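Isomaltodextranase (Arthrobacter globiformis, PDB 5AWO) hydrolyses alpha-1,6-glucosidic linkages in dextran-type polysaccharides, releasing successive isomaltose units from the non-reducing chain ends. Local coordinates at residues P38-F48 with F73-W83; D540-A548 with D557-P565. All blocks are in the same frame, centred on the assembly; numbering follows the deposited sequence.

The two contacts belong to different domains of one chain and lie on opposite sides of its centre, with centres about 45 Å apart and nearest atoms about 23 Å apart. Contact 1 joins two neighbouring parallel strands of the TIM barrel of this family 27 glycoside hydrolase. It reaches the active site: the side chain of D81 lies about 6 Å from that of D201, the probable nucleophile, and the side chain of P38 about 8 Å from that of D262, the probable proton donor. Contact 2 is an antiparallel hairpin in the carbohydrate-binding module, away from the catalytic residues. The first is mostly buried and the second has a partly open flank.

Contact 1: residues P38-F48 with F73-W83; sequences PRYWNIYGYSF and FGYDIACTDGW
S47 lays its CB over one face of the W83 indole, 3.9 Å from the centroid of the six-membered ring, a CH-pi contact, with S47 O above a face near the rim, while the edge of that indole meets Y44 CE1. The Y44 ring has F48 CB over its centre and D81 OD2 at its edge, ring and carboxylate planes being almost perpendicular. At the far end R39 puts its CB against one face of the Y75 ring, off-centre, with CG above the same face; Y40 O is at the edge. R39 extends through chi2 and chi3 to bring NH1 2.8 Å from F73 O; the acceptor lies close to the guanidinium plane, but the donor stands above the carbonyl plane. R39 NE binds N368 on helix 362-370. With an alanine in place of R39, F73 O and N368 OD1 would probably each lose their donor, and only CB would remain against the Y75 ring.

Between these ends, strands 39-42 and 77-79 pair in parallel: W41 N donates to I77 O (2.9 Å), C79 N to W41 O and I43 N to C79 O. C79 SG sits obliquely to the Y40 ring. N42, with CG anti to its own N (chi1 -174°), turns its amide across the D81 carboxylate; N42 ND2 gives D81 OD1 a weak bond of 3.4 Å, while N42 OD1 accepts from Y44 N and caps helix 44-50. Adjacent TIM-barrel strands thus bring D81 to the catalytic end, OD2 held by G82 N and OD1 only weakly by N42 ND2, together probably restraining the carboxylate beside the presumed nucleophile D201.

Contact 2: residues D540-A548 with D557-P565; sequences DTSTMTVTA and DGPVHVSFP
V546 and V562 touch through their CG2 methyls, 3.6 Å apart, on the close-packed face, where M544 and F564 are buried with them. These last two cross at about a right angle: CB of M544 comes to 3.7 Å from F564 CE1; separately, S542 O lies at the ring edge, in its plane. F564 gets there with CG anti to its carbonyl carbon (chi1 -65°), and Y534 meets this ring edge-to-face.

The other face is more polar and partly open to solvent, and the hairpin is also exposed at its D540 and P565 end. T543 and T545 slant across H561, yet their hydroxyls and H561 ND1 are drawn together by D597, which binds all three, rather than by one another. Nearby, P559 CB rests against T545 CG2 and T547 CG2, both at 3.6 Å.

Paired backbone bonds hold the strands, among them V562 N to M544 O (2.8 Å) and S542 N to F564 O. Between V546 and A548 the register slips by one residue, a beta bulge that takes up G558 and the cis peptide before P559; a CB on G558 would clash with V546 O. Past it, A548 N meets D557 O from above the carbonyl plane at 3.2 Å.

Strand 542-549 is flanked across the antiparallel sheet by 585-592, and 555-564 by the short strand 17-18; the face of V546 and F564 packs on strand 574-582, with F564 also reaching I601 of strand 601-609.

Contact 1: residues P38-F48 with F73-W83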
loop_
_atom_site.group_PDB
_atom_site.type_symbol
_atom_site.label_atom_id
_atom_site.label_comp_id
_atom_site.label_asym_id
_atom_site.label_seq_id
_atom_site.Cartn_x
_atom_site.Cartn_y
_atom_site.Cartn_z
ATOM N N PRO A 38 -2.931 -2.473 7.115
ATOM C CA PRO A 38 -3.383 -3.049 8.371
ATOM C C PRO A 38 -2.487 -2.711 9.572
ATOM O O PRO A 38 -1.305 -2.390 9.413
ATOM C CB PRO A 38 -3.304 -4.543 8.104
ATOM C CG PRO A 38 -2.155 -4.684 7.175
ATOM C CD PRO A 38 -2.241 -3.482 6.282
ATOM N N ARG A 39 -3.049 -2.855 10.757
ATOM C CA ARG A 39 -2.349 -2.721 12.007
ATOM C C ARG A 39 -1.919 -4.087 12.436
ATOM O O ARG A 39 -2.746 -4.999 12.556
ATOM C CB ARG A 39 -3.274 -2.117 13.071
ATOM C CG ARG A 39 -3.769 -0.752 12.711
ATOM C CD ARG A 39 -4.701 -0.151 13.753
ATOM N NE ARG A 39 -5.445 0.960 13.172
ATOM C CZ ARG A 39 -6.440 1.638 13.758
ATOM N NH1 ARG A 39 -6.817 1.383 15.013
ATOM N NH2 ARG A 39 -7.055 2.568 13.061
ATOM N N TYR A 40 -0.644 -4.259 12.760
ATOM C CA TYR A 40 -0.143 -5.540 13.203
ATOM C C TYR A 40 1.114 -5.451 14.029
ATOM O O TYR A 40 1.701 -4.349 14.153
ATOM C CB TYR A 40 0.010 -6.529 12.040
ATOM C CG TYR A 40 1.116 -6.314 11.004
ATOM C CD1 TYR A 40 0.966 -5.399 9.964
ATOM C CD2 TYR A 40 2.280 -7.069 11.024
ATOM C CE1 TYR A 40 1.939 -5.286 8.968
ATOM C CE2 TYR A 40 3.237 -6.942 10.044
ATOM C CZ TYR A 40 3.063 -6.059 9.020
ATOM O OH TYR A 40 4.031 -5.962 8.028
ATOM N N TRP A 41 1.517 -6.575 14.605
ATOM C CA TRP A 41 2.795 -6.746 15.263
ATOM C C TRP A 41 3.573 -7.812 14.560
ATOM O O TRP A 41 2.988 -8.783 14.029
ATOM C CB TRP A 41 2.600 -7.180 16.712
ATOM C CG TRP A 41 3.848 -7.449 17.475
ATOM C CD1 TRP A 41 4.645 -6.530 18.112
ATOM C CD2 TRP A 41 4.461 -8.719 17.693
ATOM N NE1 TRP A 41 5.711 -7.147 18.684
ATOM C CE2 TRP A 41 5.617 -8.501 18.465
ATOM C CE3 TRP A 41 4.128 -10.037 17.311
ATOM C CZ2 TRP A 41 6.464 -9.539 18.853
ATOM C CZ3 TRP A 41 4.961 -11.065 17.720
ATOM C CH2 TRP A 41 6.099 -10.810 18.494
ATOM N N ASN A 42 4.879 -7.637 14.507
ATOM C CA ASN A 42 5.772 -8.593 13.865
ATOM C C ASN A 42 6.943 -8.950 14.762
ATOM O O ASN A 42 7.418 -8.111 15.512
ATOM C CB ASN A 42 6.252 -8.009 12.524
ATOM C CG ASN A 42 7.080 -8.994 11.697
ATOM O OD1 ASN A 42 8.233 -9.243 11.970
ATOM N ND2 ASN A 42 6.473 -9.529 10.611
ATOM N N ILE A 43 7.405 -10.194 14.666
ATOM C CA ILE A 43 8.476 -10.731 15.491
ATOM C C ILE A 43 9.865 -10.151 15.189
ATOM O O ILE A 43 10.821 -10.522 15.831
ATOM C CB ILE A 43 8.581 -12.287 15.357
ATOM C CG1 ILE A 43 9.081 -12.705 13.964
ATOM C CG2 ILE A 43 7.262 -12.956 15.711
ATOM C CD1 ILE A 43 9.546 -14.137 13.853
ATOM N N TYR A 44 9.982 -9.240 14.222
ATOM C CA TYR A 44 11.302 -8.752 13.789
ATOM C C TYR A 44 12.102 -8.101 14.920
ATOM O O TYR A 44 13.314 -8.205 14.922
ATOM C CB TYR A 44 11.095 -7.749 12.672
ATOM C CG TYR A 44 12.317 -7.241 11.955
ATOM C CD1 TYR A 44 12.834 -7.921 10.853
ATOM C CD2 TYR A 44 12.947 -6.023 12.336
ATOM C CE1 TYR A 44 13.930 -7.441 10.160
ATOM C CE2 TYR A 44 14.019 -5.534 11.630
ATOM C CZ TYR A 44 14.500 -6.221 10.547
ATOM O OH TYR A 44 15.565 -5.711 9.850
ATOM N N GLY A 45 11.439 -7.461 15.889
ATOM C CA GLY A 45 12.143 -6.846 17.004
ATOM C C GLY A 45 12.852 -7.850 17.872
ATOM O O GLY A 45 13.831 -7.509 18.536
ATOM N N TYR A 46 12.360 -9.085 17.885
ATOM C CA TYR A 46 13.082 -10.182 18.501
ATOM C C TYR A 46 14.126 -10.742 17.544
ATOM O O TYR A 46 15.315 -10.830 17.858
ATOM C CB TYR A 46 12.137 -11.332 18.946
ATOM C CG TYR A 46 12.945 -12.442 19.608
ATOM C CD1 TYR A 46 13.631 -13.396 18.861
ATOM C CD2 TYR A 46 13.111 -12.463 20.994
ATOM C CE1 TYR A 46 14.421 -14.357 19.470
ATOM C CE2 TYR A 46 13.863 -13.442 21.601
ATOM C CZ TYR A 46 14.548 -14.364 20.843
ATOM O OH TYR A 46 15.332 -15.341 21.448
ATOM N N SER A 47 13.701 -11.156 16.352
ATOM C CA SER A 47 14.539 -12.010 15.552
ATOM C C SER A 47 15.702 -11.286 14.903
ATOM O O SER A 47 16.762 -11.876 14.692
ATOM C CB SER A 47 13.703 -12.758 14.482
ATOM O OG SER A 47 12.910 -13.760 15.105
ATOM N N PHE A 48 15.502 -10.025 14.514
ATOM C CA PHE A 48 16.596 -9.288 13.904
ATOM C C PHE A 48 17.799 -9.077 14.872
ATOM O O PHE A 48 18.929 -9.460 14.540
ATOM C CB PHE A 48 16.128 -7.974 13.228
ATOM C CG PHE A 48 17.273 -7.179 12.674
ATOM C CD1 PHE A 48 17.897 -7.541 11.502
ATOM C CD2 PHE A 48 17.818 -6.136 13.428
ATOM C CE1 PHE A 48 18.993 -6.846 11.027
ATOM C CE2 PHE A 48 18.927 -5.465 12.959
ATOM C CZ PHE A 48 19.498 -5.810 11.776
ATOM N N PHE A 73 -6.529 -1.470 20.436
ATOM C CA PHE A 73 -6.302 -0.355 19.531
ATOM C C PHE A 73 -6.190 -0.804 18.081
ATOM O O PHE A 73 -5.787 -0.051 17.226
ATOM C CB PHE A 73 -5.042 0.385 19.954
ATOM C CG PHE A 73 -5.202 1.098 21.257
ATOM C CD1 PHE A 73 -5.758 2.354 21.285
ATOM C CD2 PHE A 73 -4.838 0.495 22.446
ATOM C CE1 PHE A 73 -5.956 3.001 22.491
ATOM C CE2 PHE A 73 -5.017 1.151 23.651
ATOM C CZ PHE A 73 -5.575 2.405 23.663
ATOM N N GLY A 74 -6.597 -2.032 17.807
ATOM C CA GLY A 74 -6.692 -2.521 16.445
ATOM C C GLY A 74 -5.488 -3.298 15.968
ATOM O O GLY A 74 -5.509 -3.819 14.853
ATOM N N TYR A 75 -4.439 -3.415 16.787
ATOM C CA TYR A 75 -3.249 -4.170 16.371
ATOM C C TYR A 75 -3.552 -5.627 16.714
ATOM O O TYR A 75 -3.053 -6.153 17.697
ATOM C CB TYR A 75 -1.982 -3.675 17.081
ATOM C CG TYR A 75 -1.637 -2.232 16.788
ATOM C CD1 TYR A 75 -2.157 -1.206 17.556
ATOM C CD2 TYR A 75 -0.747 -1.896 15.768
ATOM C CE1 TYR A 75 -1.825 0.106 17.311
ATOM C CE2 TYR A 75 -0.425 -0.572 15.510
ATOM C CZ TYR A 75 -0.941 0.409 16.292
ATOM O OH TYR A 75 -0.588 1.700 16.032
ATOM N N ASP A 76 -4.360 -6.257 15.873
ATOM C CA ASP A 76 -4.905 -7.574 16.245
ATOM C C ASP A 76 -4.411 -8.700 15.392
ATOM O O ASP A 76 -4.913 -9.794 15.503
ATOM C CB ASP A 76 -6.426 -7.553 16.298
ATOM C CG ASP A 76 -7.048 -7.112 15.035
ATOM O OD1 ASP A 76 -6.376 -7.121 14.001
ATOM O OD2 ASP A 76 -8.244 -6.719 15.064
ATOM N N ILE A 77 -3.425 -8.434 14.536
ATOM C CA ILE A 77 -2.666 -9.483 13.840
ATOM C C ILE A 77 -1.279 -9.632 14.470
ATOM O O ILE A 77 -0.578 -8.636 14.622
ATOM C CB ILE A 77 -2.515 -9.130 12.356
ATOM C CG1 ILE A 77 -3.869 -9.106 11.631
ATOM C CG2 ILE A 77 -1.521 -10.068 11.673
ATOM C CD1 ILE A 77 -3.819 -8.447 10.270
ATOM N N ALA A 78 -0.896 -10.854 14.853
ATOM C CA ALA A 78 0.452 -11.186 15.280
ATOM C C ALA A 78 1.104 -11.928 14.134
ATOM O O ALA A 78 0.617 -12.998 13.712
ATOM C CB ALA A 78 0.442 -12.051 16.523
ATOM N N CYS A 79 2.152 -11.342 13.568
ATOM C CA CYS A 79 2.743 -11.824 12.320
ATOM C C CYS A 79 4.137 -12.378 12.518
ATOM O O CYS A 79 4.987 -11.743 13.158
ATOM C CB CYS A 79 2.814 -10.672 11.323
ATOM S SG CYS A 79 3.257 -11.092 9.603
ATOM N N THR A 80 4.391 -13.566 11.993
ATOM C CA THR A 80 5.726 -14.112 11.982
ATOM C C THR A 80 6.601 -13.397 10.946
ATOM O O THR A 80 6.176 -12.491 10.237
ATOM C CB THR A 80 5.687 -15.638 11.746
ATOM O OG1 THR A 80 5.166 -15.907 10.439
ATOM C CG2 THR A 80 4.804 -16.332 12.776
ATOM N N ASP A 81 7.862 -13.811 10.908
ATOM C CA ASP A 81 8.824 -13.244 9.981
ATOM C C ASP A 81 9.786 -14.322 9.486
ATOM O O ASP A 81 9.381 -15.496 9.361
ATOM C CB ASP A 81 9.527 -12.021 10.607
ATOM C CG ASP A 81 10.021 -11.048 9.551
ATOM O OD1 ASP A 81 9.184 -10.440 8.850
ATOM O OD2 ASP A 81 11.273 -10.965 9.424
ATOM N N GLY A 82 11.005 -13.963 9.106
ATOM C CA GLY A 82 11.960 -14.873 8.542
ATOM C C GLY A 82 12.653 -15.750 9.563
ATOM O O GLY A 82 12.060 -16.100 10.577
ATOM N N TRP A 83 13.891 -16.126 9.259
ATOM C CA TRP A 83 14.628 -17.115 10.019
ATOM C C TRP A 83 13.829 -18.420 10.003
ATOM O O TRP A 83 13.632 -19.033 11.049
ATOM C CB TRP A 83 14.947 -16.631 11.447
ATOM C CG TRP A 83 15.883 -15.473 11.403
ATOM C CD1 TRP A 83 17.241 -15.519 11.495
ATOM C CD2 TRP A 83 15.538 -14.097 11.223
ATOM N NE1 TRP A 83 17.778 -14.251 11.392
ATOM C CE2 TRP A 83 16.749 -13.364 11.224
ATOM C CE3 TRP A 83 14.337 -13.407 11.052
ATOM C CZ2 TRP A 83 16.787 -11.979 11.039
ATOM C CZ3 TRP A 83 14.383 -12.003 10.878
ATOM C CH2 TRP A 83 15.595 -11.321 10.883
HETATM O O HOH W 1 -5.314 -5.668 11.979
#

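Contact 2: residues D540-A548 with D557-P565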
loop_
_atom_site.group_PDB
_atom_site.type_symbol
_atom_site.label_atom_id
_atom_site.label_comp_id
_atom_site.label_asym_id
_atom_site.label_seq_id
_atom_site.Cartn_x
_atom_site.Cartn_y
_atom_site.Cartn_z
ATOM N N ASP A 540 -12.952 18.950 -30.178
ATOM C CA ASP A 540 -14.212 18.227 -30.254
ATOM C C ASP A 540 -14.604 17.748 -28.854
ATOM O O ASP A 540 -13.773 17.770 -27.930
ATOM C CB ASP A 540 -14.055 17.041 -31.222
ATOM C CG ASP A 540 -15.374 16.580 -31.844
ATOM O OD1 ASP A 540 -16.471 16.944 -31.371
ATOM O OD2 ASP A 540 -15.302 15.794 -32.810
ATOM N N THR A 541 -15.864 17.363 -28.683
ATOM C CA THR A 541 -16.327 16.756 -27.443
ATOM C C THR A 541 -15.434 15.548 -27.128
ATOM O O THR A 541 -15.073 14.763 -28.018
ATOM C CB THR A 541 -17.810 16.321 -27.529
ATOM O OG1 THR A 541 -18.643 17.468 -27.762
ATOM C CG2 THR A 541 -18.274 15.643 -26.249
ATOM N N SER A 542 -15.034 15.436 -25.866
ATOM C CA SER A 542 -14.343 14.242 -25.389
ATOM C C SER A 542 -15.279 13.468 -24.466
ATOM O O SER A 542 -16.246 14.015 -23.947
ATOM C CB SER A 542 -13.076 14.632 -24.645
ATOM O OG SER A 542 -12.129 15.229 -25.490
ATOM N N THR A 543 -15.007 12.185 -24.252
ATOM C CA THR A 543 -15.806 11.425 -23.304
ATOM C C THR A 543 -14.887 10.680 -22.337
ATOM O O THR A 543 -13.755 10.375 -22.673
ATOM C CB THR A 543 -16.809 10.451 -23.972
ATOM O OG1 THR A 543 -16.137 9.323 -24.547
ATOM C CG2 THR A 543 -17.620 11.180 -25.058
ATOM N N MET A 544 -15.410 10.419 -21.152
ATOM C CA MET A 544 -14.768 9.517 -20.181
ATOM C C MET A 544 -15.789 8.542 -19.660
ATOM O O MET A 544 -16.980 8.861 -19.582
ATOM C CB MET A 544 -14.190 10.309 -18.992
ATOM C CG MET A 544 -13.128 11.296 -19.387
ATOM S SD MET A 544 -11.545 10.573 -19.858
ATOM C CE MET A 544 -11.000 11.601 -21.215
ATOM N N THR A 545 -15.323 7.354 -19.288
ATOM C CA THR A 545 -16.176 6.358 -18.673
ATOM C C THR A 545 -16.167 6.540 -17.156
ATOM O O THR A 545 -15.087 6.636 -16.555
ATOM C CB THR A 545 -15.706 4.941 -19.055
ATOM O OG1 THR A 545 -15.737 4.796 -20.491
ATOM C CG2 THR A 545 -16.566 3.892 -18.392
ATOM N N VAL A 546 -17.353 6.610 -16.551
ATOM C CA VAL A 546 -17.513 6.858 -15.113
ATOM C C VAL A 546 -18.302 5.725 -14.482
ATOM O O VAL A 546 -19.371 5.347 -14.978
ATOM C CB VAL A 546 -18.211 8.200 -14.809
ATOM C CG1 VAL A 546 -18.423 8.384 -13.303
ATOM C CG2 VAL A 546 -17.412 9.366 -15.380
ATOM N N THR A 547 -17.760 5.165 -13.399
ATOM C CA THR A 547 -18.467 4.186 -12.606
ATOM C C THR A 547 -18.511 4.583 -11.133
ATOM O O THR A 547 -17.704 5.406 -10.658
ATOM C CB THR A 547 -17.845 2.774 -12.694
ATOM O OG1 THR A 547 -16.470 2.786 -12.239
ATOM C CG2 THR A 547 -17.895 2.229 -14.094
ATOM N N ALA A 548 -19.486 4.011 -10.436
ATOM C CA ALA A 548 -19.478 3.916 -8.978
ATOM C C ALA A 548 -19.610 2.455 -8.574
ATOM O O ALA A 548 -20.368 1.689 -9.192
ATOM C CB ALA A 548 -20.589 4.759 -8.367
ATOM N N ASP A 557 -23.193 2.293 -10.125
ATOM C CA ASP A 557 -23.583 3.049 -11.308
ATOM C C ASP A 557 -22.639 2.801 -12.466
ATOM O O ASP A 557 -21.497 2.348 -12.282
ATOM C CB ASP A 557 -23.622 4.535 -11.009
ATOM C CG ASP A 557 -24.495 5.309 -11.987
ATOM O OD1 ASP A 557 -25.008 4.688 -12.955
ATOM O OD2 ASP A 557 -24.686 6.517 -11.764
ATOM N N GLY A 558 -23.140 3.082 -13.670
ATOM C CA GLY A 558 -22.340 3.032 -14.866
ATOM C C GLY A 558 -22.053 1.599 -15.231
ATOM O O GLY A 558 -22.734 0.702 -14.751
ATOM N N PRO A 559 -21.034 1.363 -16.073
ATOM C CA PRO A 559 -20.209 2.384 -16.699
ATOM C C PRO A 559 -21.023 3.168 -17.714
ATOM O O PRO A 559 -21.819 2.575 -18.452
ATOM C CB PRO A 559 -19.093 1.589 -17.394
ATOM C CG PRO A 559 -19.196 0.197 -16.901
ATOM C CD PRO A 559 -20.613 0.008 -16.444
ATOM N N VAL A 560 -20.843 4.478 -17.718
ATOM C CA VAL A 560 -21.441 5.342 -18.726
ATOM C C VAL A 560 -20.404 6.313 -19.266
ATOM O O VAL A 560 -19.483 6.727 -18.553
ATOM C CB VAL A 560 -22.665 6.130 -18.198
ATOM C CG1 VAL A 560 -23.798 5.180 -17.829
ATOM C CG2 VAL A 560 -22.294 7.032 -17.024
ATOM N N HIS A 561 -20.557 6.673 -20.533
ATOM C CA HIS A 561 -19.760 7.726 -21.127
ATOM C C HIS A 561 -20.360 9.041 -20.689
ATOM O O HIS A 561 -21.546 9.299 -20.931
ATOM C CB HIS A 561 -19.779 7.651 -22.657
ATOM C CG HIS A 561 -19.186 6.397 -23.219
ATOM N ND1 HIS A 561 -17.843 6.106 -23.130
ATOM C CD2 HIS A 561 -19.749 5.368 -23.896
ATOM C CE1 HIS A 561 -17.606 4.944 -23.711
ATOM N NE2 HIS A 561 -18.747 4.478 -24.191
ATOM N N VAL A 562 -19.553 9.861 -20.024
ATOM C CA VAL A 562 -19.912 11.221 -19.671
ATOM C C VAL A 562 -19.209 12.131 -20.671
ATOM O O VAL A 562 -18.051 11.893 -21.021
ATOM C CB VAL A 562 -19.491 11.546 -18.218
ATOM C CG1 VAL A 562 -19.763 13.005 -17.892
ATOM C CG2 VAL A 562 -20.217 10.630 -17.250
ATOM N N SER A 563 -19.912 13.141 -21.183
ATOM C CA SER A 563 -19.370 13.963 -22.254
ATOM C C SER A 563 -18.797 15.261 -21.731
ATOM O O SER A 563 -19.324 15.833 -20.775
ATOM C CB SER A 563 -20.457 14.245 -23.310
ATOM O OG SER A 563 -20.924 13.028 -23.860
ATOM N N PHE A 564 -17.730 15.716 -22.379
ATOM C CA PHE A 564 -16.943 16.870 -21.968
ATOM C C PHE A 564 -16.696 17.796 -23.175
ATOM O O PHE A 564 -15.861 17.500 -24.023
ATOM C CB PHE A 564 -15.601 16.399 -21.377
ATOM C CG PHE A 564 -15.744 15.609 -20.104
ATOM C CD1 PHE A 564 -15.965 14.239 -20.133
ATOM C CD2 PHE A 564 -15.647 16.235 -18.868
ATOM C CE1 PHE A 564 -16.099 13.508 -18.959
ATOM C CE2 PHE A 564 -15.786 15.503 -17.693
ATOM C CZ PHE A 564 -16.011 14.145 -17.736
ATOM N N PRO A 565 -17.421 18.934 -23.252
ATOM C CA PRO A 565 -17.309 19.830 -24.423
ATOM C C PRO A 565 -15.912 20.385 -24.680
ATOM O O PRO A 565 -15.175 20.680 -23.725
ATOM C CB PRO A 565 -18.285 20.968 -24.091
ATOM C CG PRO A 565 -19.287 20.366 -23.173
ATOM C CD PRO A 565 -18.551 19.300 -22.383
#